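Local coordinates for protein putative NAD(P)H-flavin oxidoreductase (Neisseria meningitidis serogroup A / serotype 4A, PDB 6WT2) that probably reduces nitro compounds such as chloramphenicol with NAD(P)H as electron donor, using bound FMN as its cofactor, at residues R66-P71 with G184-F189; H85-L90 with G154-G159; D130-L135 with F142-R147. All blocks are in the same frame, centred on the assembly; numbering follows the deposited sequence.

Contact 1 (R66-P71 with G184-F189); sequences RQAIKP and GQFGLF
A68 offers its methyl group to the rim of the F186 ring, and this pair carries the contact. CB of A68 sits 3.9 Å from CE2 of F186, close to the plane of the ring, so the methyl abuts the edge. One face is covered by a neighbour in sequence: CG of Q185 lies 3.8 Å above the plane of the F186 ring, offset toward its rim. The extended Q185 side chain then runs on toward the helix across the way, and its NE2 comes within 4.5 Å of A68 CB, a loose approach at the exposed margin. F186 reaches A68 because its CG is anti to the carbonyl carbon (chi1 -67°), which carries the ring out from the chain to the partner helix. There it also packs on E64 and I65, one turn back from A68, and on V181 of helix 175-185. G187, with positive phi, turns the chain away just after that helix. Beyond it the backbone of L188 is hydrogen-bonded to L182, and F189 O accepts a bond from OG of S183, so the turn carrying F186 is tied back to its own helix. On the other side R66 holds its segment in place through backbone carbonyls of V60, A83 and S84, while I69, next to A68 in the chain, packs on M178, V181 and L86. Apolar and small, only 70 Å² in all, the contact joins helices 63-69 and 175-185 near the protein surface, both resting through neighbouring side chains on the same face of the antiparallel sheet in the alpha+beta nitroreductase fold.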
loop_
_atom_site.group_PDB
_atom_site.type_symbol
_atom_site.label_atom_id
_atom_site.label_comp_id
_atom_site.label_asym_id
_atom_site.label_seq_id
_atom_site.Cartn_x
_atom_site.Cartn_y
_atom_site.Cartn_z
ATOM N N ARG A 66 19.073 5.521 15.682
ATOM C CA ARG A 66 18.982 6.430 14.537
ATOM C C ARG A 66 20.364 6.786 14.003
ATOM O O ARG A 66 20.583 6.806 12.785
ATOM C CB ARG A 66 18.224 7.697 14.922
ATOM C CG ARG A 66 16.739 7.491 15.130
ATOM C CD ARG A 66 16.059 8.834 15.291
ATOM N NE ARG A 66 14.645 8.696 15.622
ATOM C CZ ARG A 66 13.782 9.703 15.571
ATOM N NH1 ARG A 66 14.199 10.900 15.175
ATOM N NH2 ARG A 66 12.510 9.508 15.890
ATOM N N GLN A 67 21.313 7.071 14.897
ATOM C CA GLN A 67 22.664 7.390 14.447
ATOM C C GLN A 67 23.343 6.182 13.819
ATOM O O GLN A 67 24.164 6.339 12.907
ATOM C CB GLN A 67 23.488 7.926 15.611
ATOM C CG GLN A 67 23.026 9.278 16.085
ATOM C CD GLN A 67 23.412 10.388 15.136
ATOM O OE1 GLN A 67 22.656 11.335 14.938
ATOM N NE2 GLN A 67 24.601 10.284 14.550
ATOM N N ALA A 68 22.996 4.972 14.273
ATOM C CA ALA A 68 23.615 3.770 13.725
ATOM C C ALA A 68 23.174 3.498 12.290
ATOM O O ALA A 68 23.943 2.927 11.509
ATOM C CB ALA A 68 23.292 2.564 14.602
ATOM N N ILE A 69 21.946 3.884 11.927
ATOM C CA ILE A 69 21.457 3.615 10.578
ATOM C C ILE A 69 21.700 4.781 9.634
ATOM O O ILE A 69 21.633 4.602 8.408
ATOM C CB ILE A 69 19.957 3.240 10.600
ATOM C CG1 ILE A 69 19.110 4.380 11.169
ATOM C CG2 ILE A 69 19.734 1.946 11.383
ATOM C CD1 ILE A 69 17.638 4.062 11.261
ATOM N N LYS A 70 22.026 5.954 10.159
ATOM C CA LYS A 70 22.238 7.120 9.306
ATOM C C LYS A 70 23.263 6.917 8.190
ATOM O O LYS A 70 22.979 7.345 7.057
ATOM C CB LYS A 70 22.625 8.313 10.193
ATOM C CG LYS A 70 22.938 9.580 9.400
ATOM C CD LYS A 70 23.439 10.700 10.292
ATOM C CE LYS A 70 22.409 11.094 11.338
ATOM N NZ LYS A 70 22.981 12.107 12.286
ATOM N N PRO A 71 24.430 6.291 8.411
ATOM C CA PRO A 71 25.428 6.199 7.330
ATOM C C PRO A 71 24.944 5.495 6.073
ATOM O O PRO A 71 25.513 5.741 5.001
ATOM C CB PRO A 71 26.583 5.424 7.982
ATOM C CG PRO A 71 26.418 5.657 9.430
ATOM C CD PRO A 71 24.949 5.706 9.665
ATOM N N GLY A 184 20.480 -7.618 14.110
ATOM C CA GLY A 184 21.697 -8.208 14.622
ATOM C C GLY A 184 22.298 -7.395 15.748
ATOM O O GLY A 184 22.596 -7.926 16.817
ATOM N N GLN A 185 22.471 -6.093 15.517
ATOM C CA GLN A 185 23.144 -5.245 16.490
ATOM C C GLN A 185 22.251 -4.922 17.680
ATOM O O GLN A 185 22.727 -4.911 18.819
ATOM C CB GLN A 185 23.627 -3.957 15.810
ATOM C CG GLN A 185 24.369 -3.001 16.733
ATOM C CD GLN A 185 24.960 -1.811 16.000
ATOM O OE1 GLN A 185 25.058 -1.804 14.769
ATOM N NE2 GLN A 185 25.364 -0.797 16.755
ATOM N N PHE A 186 20.957 -4.675 17.457
ATOM C CA PHE A 186 20.069 -4.253 18.535
ATOM C C PHE A 186 19.015 -5.292 18.898
ATOM O O PHE A 186 18.211 -5.043 19.808
ATOM C CB PHE A 186 19.412 -2.913 18.181
ATOM C CG PHE A 186 20.394 -1.765 18.115
ATOM C CD1 PHE A 186 20.922 -1.221 19.283
ATOM C CD2 PHE A 186 20.822 -1.259 16.890
ATOM C CE1 PHE A 186 21.829 -0.183 19.238
ATOM C CE2 PHE A 186 21.740 -0.214 16.830
ATOM C CZ PHE A 186 22.250 0.326 18.004
ATOM N N GLY A 187 19.005 -6.445 18.234
ATOM C CA GLY A 187 18.160 -7.556 18.646
ATOM C C GLY A 187 16.685 -7.230 18.722
ATOM O O GLY A 187 15.989 -7.724 19.617
ATOM N N LEU A 188 16.185 -6.418 17.790
ATOM C CA LEU A 188 14.800 -5.963 17.856
ATOM C C LEU A 188 13.826 -6.993 17.299
ATOM O O LEU A 188 12.653 -6.987 17.681
ATOM C CB LEU A 188 14.635 -4.643 17.098
ATOM C CG LEU A 188 15.518 -3.488 17.588
ATOM C CD1 LEU A 188 15.264 -2.246 16.753
ATOM C CD2 LEU A 188 15.283 -3.216 19.062
ATOM N N PHE A 189 14.279 -7.865 16.398
ATOM C CA PHE A 189 13.402 -8.890 15.848
ATOM C C PHE A 189 14.241 -10.055 15.346
ATOM O O PHE A 189 15.449 -9.932 15.133
ATOM C CB PHE A 189 12.504 -8.335 14.725
ATOM C CG PHE A 189 13.260 -7.802 13.524
ATOM C CD1 PHE A 189 13.584 -8.634 12.458
ATOM C CD2 PHE A 189 13.623 -6.468 13.455
ATOM C CE1 PHE A 189 14.270 -8.154 11.355
ATOM C CE2 PHE A 189 14.302 -5.969 12.352
ATOM C CZ PHE A 189 14.633 -6.813 11.295
#

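Contact 2 (H85-L90 with G154-G159); sequences HLVVFL and GNMMTG
V87 and F89 meet M156 in the buried core of the nitroreductase fold, where strand 85-92 of the central sheet faces the long helix 138-162. The link is a Met-aromatic contact. M156 is built as selenomethionine, and its SE lies 3.6 Å from CE1 and 3.7 Å from CZ of F89. From SE to the centroid of the F89 ring is 4.8 Å, and that line stands 78° off the ring normal, so the selenium sits at the edge, nearly in the plane. The two side chains come from opposite directions, one off the strand and one off the helix. M156 runs out almost straight at chi2 and then bends at chi3 (62°), which swings its CE alongside the ring corner, 4.0 Å from F89 CZ, and toward V87, where CE stands 4.3 Å from CG2. V87 serves the ring as well: its CG1 lies 3.8 Å above one face of F89, and F57 on strand 55-59 meets the same ring with planes at about 70°. The far side of the helix turns to the dimer interface, where N155 and T158 bond reciprocally to T158 and N155 of the second subunit. The bound FMN is about 9 Å from the F89 side chain, so the pair is close to the cofactor site but does not line it. The groups that meet here are apolar. Dispersion between a large polarisable atom and the ring rim should provide most of the attraction, perhaps with a small electrostatic gain from the weakly positive C-H edge, and sulfur in the natural methionine would be expected to act similarly.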
loop_
_atom_site.group_PDB
_atom_site.type_symbol
_atom_site.label_atom_id
_atom_site.label_comp_id
_atom_site.label_asym_id
_atom_site.label_seq_id
_atom_site.Cartn_x
_atom_site.Cartn_y
_atom_site.Cartn_z
ATOM N N HIS A 85 9.124 11.043 15.019
ATOM C CA HIS A 85 9.024 9.597 15.062
ATOM C C HIS A 85 9.532 8.989 13.763
ATOM O O HIS A 85 9.458 9.602 12.696
ATOM C CB HIS A 85 7.573 9.142 15.309
ATOM C CG HIS A 85 7.098 9.343 16.716
ATOM N ND1 HIS A 85 6.892 10.591 17.263
ATOM C CD2 HIS A 85 6.763 8.448 17.677
ATOM C CE1 HIS A 85 6.463 10.455 18.509
ATOM N NE2 HIS A 85 6.370 9.166 18.782
ATOM N N LEU A 86 10.053 7.769 13.881
ATOM C CA LEU A 86 10.440 6.934 12.751
ATOM C C LEU A 86 9.833 5.550 12.934
ATOM O O LEU A 86 9.930 4.969 14.020
ATOM C CB LEU A 86 11.962 6.831 12.651
ATOM C CG LEU A 86 12.554 5.779 11.717
ATOM C CD1 LEU A 86 12.236 6.065 10.256
ATOM C CD2 LEU A 86 14.069 5.707 11.936
ATOM N N VAL A 87 9.215 5.026 11.880
ATOM C CA VAL A 87 8.657 3.675 11.874
ATOM C C VAL A 87 9.338 2.900 10.756
ATOM O O VAL A 87 9.395 3.369 9.611
ATOM C CB VAL A 87 7.129 3.685 11.680
ATOM C CG1 VAL A 87 6.575 2.253 11.632
ATOM C CG2 VAL A 87 6.446 4.472 12.794
ATOM N N VAL A 88 9.886 1.743 11.090
ATOM C CA VAL A 88 10.405 0.802 10.109
ATOM C C VAL A 88 9.427 -0.361 10.080
ATOM O O VAL A 88 9.177 -0.995 11.114
ATOM C CB VAL A 88 11.825 0.331 10.461
ATOM C CG1 VAL A 88 12.301 -0.714 9.447
ATOM C CG2 VAL A 88 12.790 1.532 10.550
ATOM N N PHE A 89 8.869 -0.627 8.908
ATOM C CA PHE A 89 7.875 -1.671 8.723
ATOM C C PHE A 89 8.569 -2.991 8.430
ATOM O O PHE A 89 9.427 -3.068 7.545
ATOM C CB PHE A 89 6.923 -1.323 7.573
ATOM C CG PHE A 89 6.070 -0.111 7.821
ATOM C CD1 PHE A 89 4.745 -0.250 8.196
ATOM C CD2 PHE A 89 6.590 1.172 7.661
ATOM C CE1 PHE A 89 3.946 0.865 8.407
ATOM C CE2 PHE A 89 5.808 2.295 7.889
ATOM C CZ PHE A 89 4.483 2.144 8.246
ATOM N N LEU A 90 8.201 -4.026 9.181
ATOM C CA LEU A 90 8.647 -5.383 8.920
ATOM C C LEU A 90 7.519 -6.171 8.270
ATOM O O LEU A 90 6.349 -5.986 8.608
ATOM C CB LEU A 90 9.049 -6.097 10.217
ATOM C CG LEU A 90 10.031 -5.362 11.118
ATOM C CD1 LEU A 90 10.277 -6.242 12.394
ATOM C CD2 LEU A 90 11.313 -5.022 10.382
ATOM N N GLY A 154 0.439 3.588 3.638
ATOM C CA GLY A 154 -0.413 4.611 3.042
ATOM C C GLY A 154 -1.440 5.171 4.012
ATOM O O GLY A 154 -1.635 6.387 4.090
ATOM N N ASN A 155 -2.087 4.292 4.784
ATOM C CA ASN A 155 -3.139 4.721 5.704
ATOM C C ASN A 155 -2.588 5.559 6.852
ATOM O O ASN A 155 -3.180 6.577 7.225
ATOM C CB ASN A 155 -3.882 3.506 6.249
ATOM C CG ASN A 155 -4.898 2.961 5.275
ATOM O OD1 ASN A 155 -5.406 3.687 4.404
ATOM N ND2 ASN A 155 -5.237 1.683 5.432
HETATM N N MSE A 156 -1.469 5.147 7.432
HETATM C CA MSE A 156 -0.864 5.924 8.505
HETATM C C MSE A 156 -0.473 7.336 8.046
HETATM O O MSE A 156 -0.751 8.322 8.740
HETATM C CB MSE A 156 0.342 5.172 9.063
HETATM C CG MSE A 156 -0.084 3.940 9.838
HETATM SE SE MSE A 156 1.389 2.731 10.163
HETATM C CE MSE A 156 2.460 3.943 11.229
HETATM N N MSE A 157 0.138 7.449 6.874
HETATM C CA MSE A 157 0.556 8.774 6.382
HETATM C C MSE A 157 -0.609 9.683 6.009
HETATM O O MSE A 157 -0.602 10.883 6.290
HETATM C CB MSE A 157 1.476 8.626 5.182
HETATM C CG MSE A 157 2.795 7.983 5.538
HETATM SE SE MSE A 157 3.966 8.013 4.023
HETATM C CE MSE A 157 2.768 7.097 2.755
ATOM N N THR A 158 -1.624 9.106 5.372
ATOM C CA THR A 158 -2.804 9.892 5.034
ATOM C C THR A 158 -3.533 10.350 6.288
ATOM O O THR A 158 -3.839 11.543 6.448
ATOM C CB THR A 158 -3.725 9.078 4.130
ATOM O OG1 THR A 158 -3.068 8.889 2.870
ATOM C CG2 THR A 158 -5.055 9.817 3.915
ATOM N N GLY A 159 -3.796 9.413 7.201
ATOM C CA GLY A 159 -4.485 9.769 8.427
ATOM C C GLY A 159 -3.721 10.799 9.235
ATOM O O GLY A 159 -4.301 11.760 9.738
#

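Contact 3 (D130-L135 with F142-R147); sequences DDIKIL and FDWCCR
Where I134 passes W144 the two backbones are 7.6 Å apart, CA to CA, the closest approach of the segments in this helix-loop-helix connection. D130 and D131 are still helical, in the C-terminal part of helix 114-131, K133 leaves helical geometry with positive phi, and the chain then leads into helix 138-162, on which F142-R147 lies. The backbone of I134 is hydrogen-bonded to Q128, which holds the loop against the helix it has just left. Both isoleucines point at the indole of W144, and each side chain crosses it at about a right angle. I134 does most of the touching, meeting the indole obliquely through CD1, which lies 3.5 Å from CD2 and 3.6 Å from CG of W144. The same methyl is 3.7 Å from W144 CB, so it fits into the angle between the ring and its stem. W144 presents the indole to the loop because its CG lies anti to the backbone N (chi1 179°). Helix residues A140 and L141 pack on I134, and F127 is shared by I132 and W144; F127 also lines the nicotinic acid pocket. The indole itself stands about 6 Å from both the FMN and the nicotinic acid. D143 and R147 form salt bridges with R147 and D143 of the second subunit, placing the helix on the dimer interface. On the other side of CG, I132 CD1 touches CD1 of W144 at 4.0 Å, beside NE1, which is hydrogen-bonded to OE1 of E171 of the second subunit.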
loop_
_atom_site.group_PDB
_atom_site.type_symbol
_atom_site.label_atom_id
_atom_site.label_comp_id
_atom_site.label_asym_id
_atom_site.label_seq_id
_atom_site.Cartn_x
_atom_site.Cartn_y
_atom_site.Cartn_z
ATOM N N ASP A 130 -1.527 -21.510 -6.983
ATOM C CA ASP A 130 -2.060 -21.520 -8.343
ATOM C C ASP A 130 -2.513 -20.160 -8.857
ATOM O O ASP A 130 -2.424 -19.917 -10.065
ATOM C CB ASP A 130 -3.250 -22.485 -8.442
ATOM C CG ASP A 130 -2.856 -23.934 -8.210
ATOM O OD1 ASP A 130 -1.671 -24.270 -8.413
ATOM O OD2 ASP A 130 -3.740 -24.742 -7.838
ATOM N N ASP A 131 -3.011 -19.279 -7.988
ATOM C CA ASP A 131 -3.584 -18.018 -8.452
ATOM C C ASP A 131 -2.547 -16.903 -8.479
ATOM O O ASP A 131 -2.284 -16.318 -9.533
ATOM C CB ASP A 131 -4.776 -17.615 -7.579
ATOM C CG ASP A 131 -5.964 -18.534 -7.758
ATOM O OD1 ASP A 131 -6.181 -19.014 -8.894
ATOM O OD2 ASP A 131 -6.675 -18.782 -6.758
ATOM N N ILE A 132 -1.955 -16.594 -7.327
ATOM C CA ILE A 132 -0.938 -15.552 -7.283
ATOM C C ILE A 132 0.462 -16.145 -7.404
ATOM O O ILE A 132 1.410 -15.406 -7.694
ATOM C CB ILE A 132 -1.121 -14.703 -6.009
ATOM C CG1 ILE A 132 -0.334 -13.398 -6.083
ATOM C CG2 ILE A 132 -0.806 -15.522 -4.707
ATOM C CD1 ILE A 132 -0.836 -12.360 -5.095
ATOM N N LYS A 133 0.613 -17.457 -7.195
ATOM C CA LYS A 133 1.829 -18.209 -7.523
ATOM C C LYS A 133 3.049 -17.665 -6.771
ATOM O O LYS A 133 3.995 -17.139 -7.356
ATOM C CB LYS A 133 2.082 -18.201 -9.036
ATOM C CG LYS A 133 1.083 -19.003 -9.837
ATOM C CD LYS A 133 1.577 -19.228 -11.255
ATOM C CE LYS A 133 1.127 -20.584 -11.754
ATOM N NZ LYS A 133 1.446 -21.640 -10.749
ATOM N N ILE A 134 3.018 -17.836 -5.450
ATOM C CA ILE A 134 4.093 -17.348 -4.597
ATOM C C ILE A 134 4.725 -18.459 -3.761
ATOM O O ILE A 134 5.532 -18.172 -2.881
ATOM C CB ILE A 134 3.607 -16.197 -3.692
ATOM C CG1 ILE A 134 2.417 -16.651 -2.825
ATOM C CG2 ILE A 134 3.282 -14.959 -4.517
ATOM C CD1 ILE A 134 1.945 -15.601 -1.826
ATOM N N LEU A 135 4.384 -19.723 -4.016
ATOM C CA LEU A 135 4.907 -20.836 -3.226
ATOM C C LEU A 135 6.155 -21.484 -3.814
ATOM O O LEU A 135 6.692 -22.418 -3.209
ATOM C CB LEU A 135 3.840 -21.915 -3.047
ATOM C CG LEU A 135 2.686 -21.572 -2.120
ATOM C CD1 LEU A 135 2.126 -22.848 -1.535
ATOM C CD2 LEU A 135 3.144 -20.624 -1.024
ATOM N N PHE A 142 7.727 -13.441 0.498
ATOM C CA PHE A 142 8.030 -12.268 1.317
ATOM C C PHE A 142 7.483 -10.997 0.671
ATOM O O PHE A 142 6.924 -10.129 1.355
ATOM C CB PHE A 142 9.545 -12.169 1.541
ATOM C CG PHE A 142 9.986 -10.901 2.243
ATOM C CD1 PHE A 142 9.636 -10.660 3.566
ATOM C CD2 PHE A 142 10.768 -9.964 1.582
ATOM C CE1 PHE A 142 10.048 -9.503 4.213
ATOM C CE2 PHE A 142 11.188 -8.804 2.223
ATOM C CZ PHE A 142 10.824 -8.568 3.531
ATOM N N ASP A 143 7.625 -10.877 -0.653
ATOM C CA ASP A 143 7.131 -9.696 -1.358
ATOM C C ASP A 143 5.612 -9.573 -1.264
ATOM O O ASP A 143 5.086 -8.453 -1.206
ATOM C CB ASP A 143 7.596 -9.735 -2.816
ATOM C CG ASP A 143 8.983 -9.086 -3.012
ATOM O OD1 ASP A 143 9.497 -8.450 -2.055
ATOM O OD2 ASP A 143 9.560 -9.202 -4.123
ATOM N N TRP A 144 4.900 -10.704 -1.247
ATOM C CA TRP A 144 3.463 -10.697 -0.982
ATOM C C TRP A 144 3.141 -9.998 0.336
ATOM O O TRP A 144 2.276 -9.116 0.394
ATOM C CB TRP A 144 2.930 -12.133 -0.979
ATOM C CG TRP A 144 1.456 -12.249 -0.685
ATOM C CD1 TRP A 144 0.429 -11.644 -1.358
ATOM C CD2 TRP A 144 0.852 -13.029 0.353
ATOM N NE1 TRP A 144 -0.783 -11.997 -0.790
ATOM C CE2 TRP A 144 -0.544 -12.845 0.261
ATOM C CE3 TRP A 144 1.359 -13.858 1.363
ATOM C CZ2 TRP A 144 -1.438 -13.466 1.132
ATOM C CZ3 TRP A 144 0.471 -14.467 2.230
ATOM C CH2 TRP A 144 -0.916 -14.276 2.104
ATOM N N CYS A 145 3.856 -10.354 1.408
ATOM C CA CYS A 145 3.604 -9.693 2.686
ATOM C C CYS A 145 4.008 -8.221 2.640
ATOM O O CYS A 145 3.296 -7.369 3.179
ATOM C CB CYS A 145 4.318 -10.440 3.813
ATOM S SG CYS A 145 3.591 -12.094 4.056
ATOM N N CYS A 146 5.143 -7.909 2.008
ATOM C CA CYS A 146 5.559 -6.509 1.849
ATOM C C CYS A 146 4.475 -5.646 1.198
ATOM O O CYS A 146 4.268 -4.493 1.598
ATOM C CB CYS A 146 6.850 -6.425 1.028
ATOM S SG CYS A 146 8.334 -6.994 1.936
ATOM N N ARG A 147 3.778 -6.177 0.190
ATOM C CA ARG A 147 2.706 -5.404 -0.432
ATOM C C ARG A 147 1.661 -4.988 0.593
ATOM O O ARG A 147 1.213 -3.830 0.604
ATOM C CB ARG A 147 2.034 -6.201 -1.558
ATOM C CG ARG A 147 2.923 -6.545 -2.747
ATOM C CD ARG A 147 2.166 -7.501 -3.651
ATOM N NE ARG A 147 2.905 -7.878 -4.847
ATOM C CZ ARG A 147 2.315 -8.194 -6.001
ATOM N NH1 ARG A 147 0.989 -8.168 -6.084
ATOM N NH2 ARG A 147 3.043 -8.526 -7.060
#

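Overall arrangement
Contact 3 is nested in the loop closed by contact 2, and contact 2 in that closed by contact 1. Contacts 1 and 2 have centres 18 Å apart yet touch on the sheet: F189 CD2 meets L90 CD1 at 3.5 Å, and I69 CD1 meets L86 CD2 at 4.0 Å. Strand 85-92 is covered by contact 1 on one face and by M156 on the other. Contacts 2 and 3, with centres 22 Å apart, share helix 138-162, which runs along the dimer interface beside the FMN sites. The W144 side chain is about 6 Å from either ligand, that of F89 about 9 Å from FMN and 14 Å from nicotinic acid; contact 1 is remote from both.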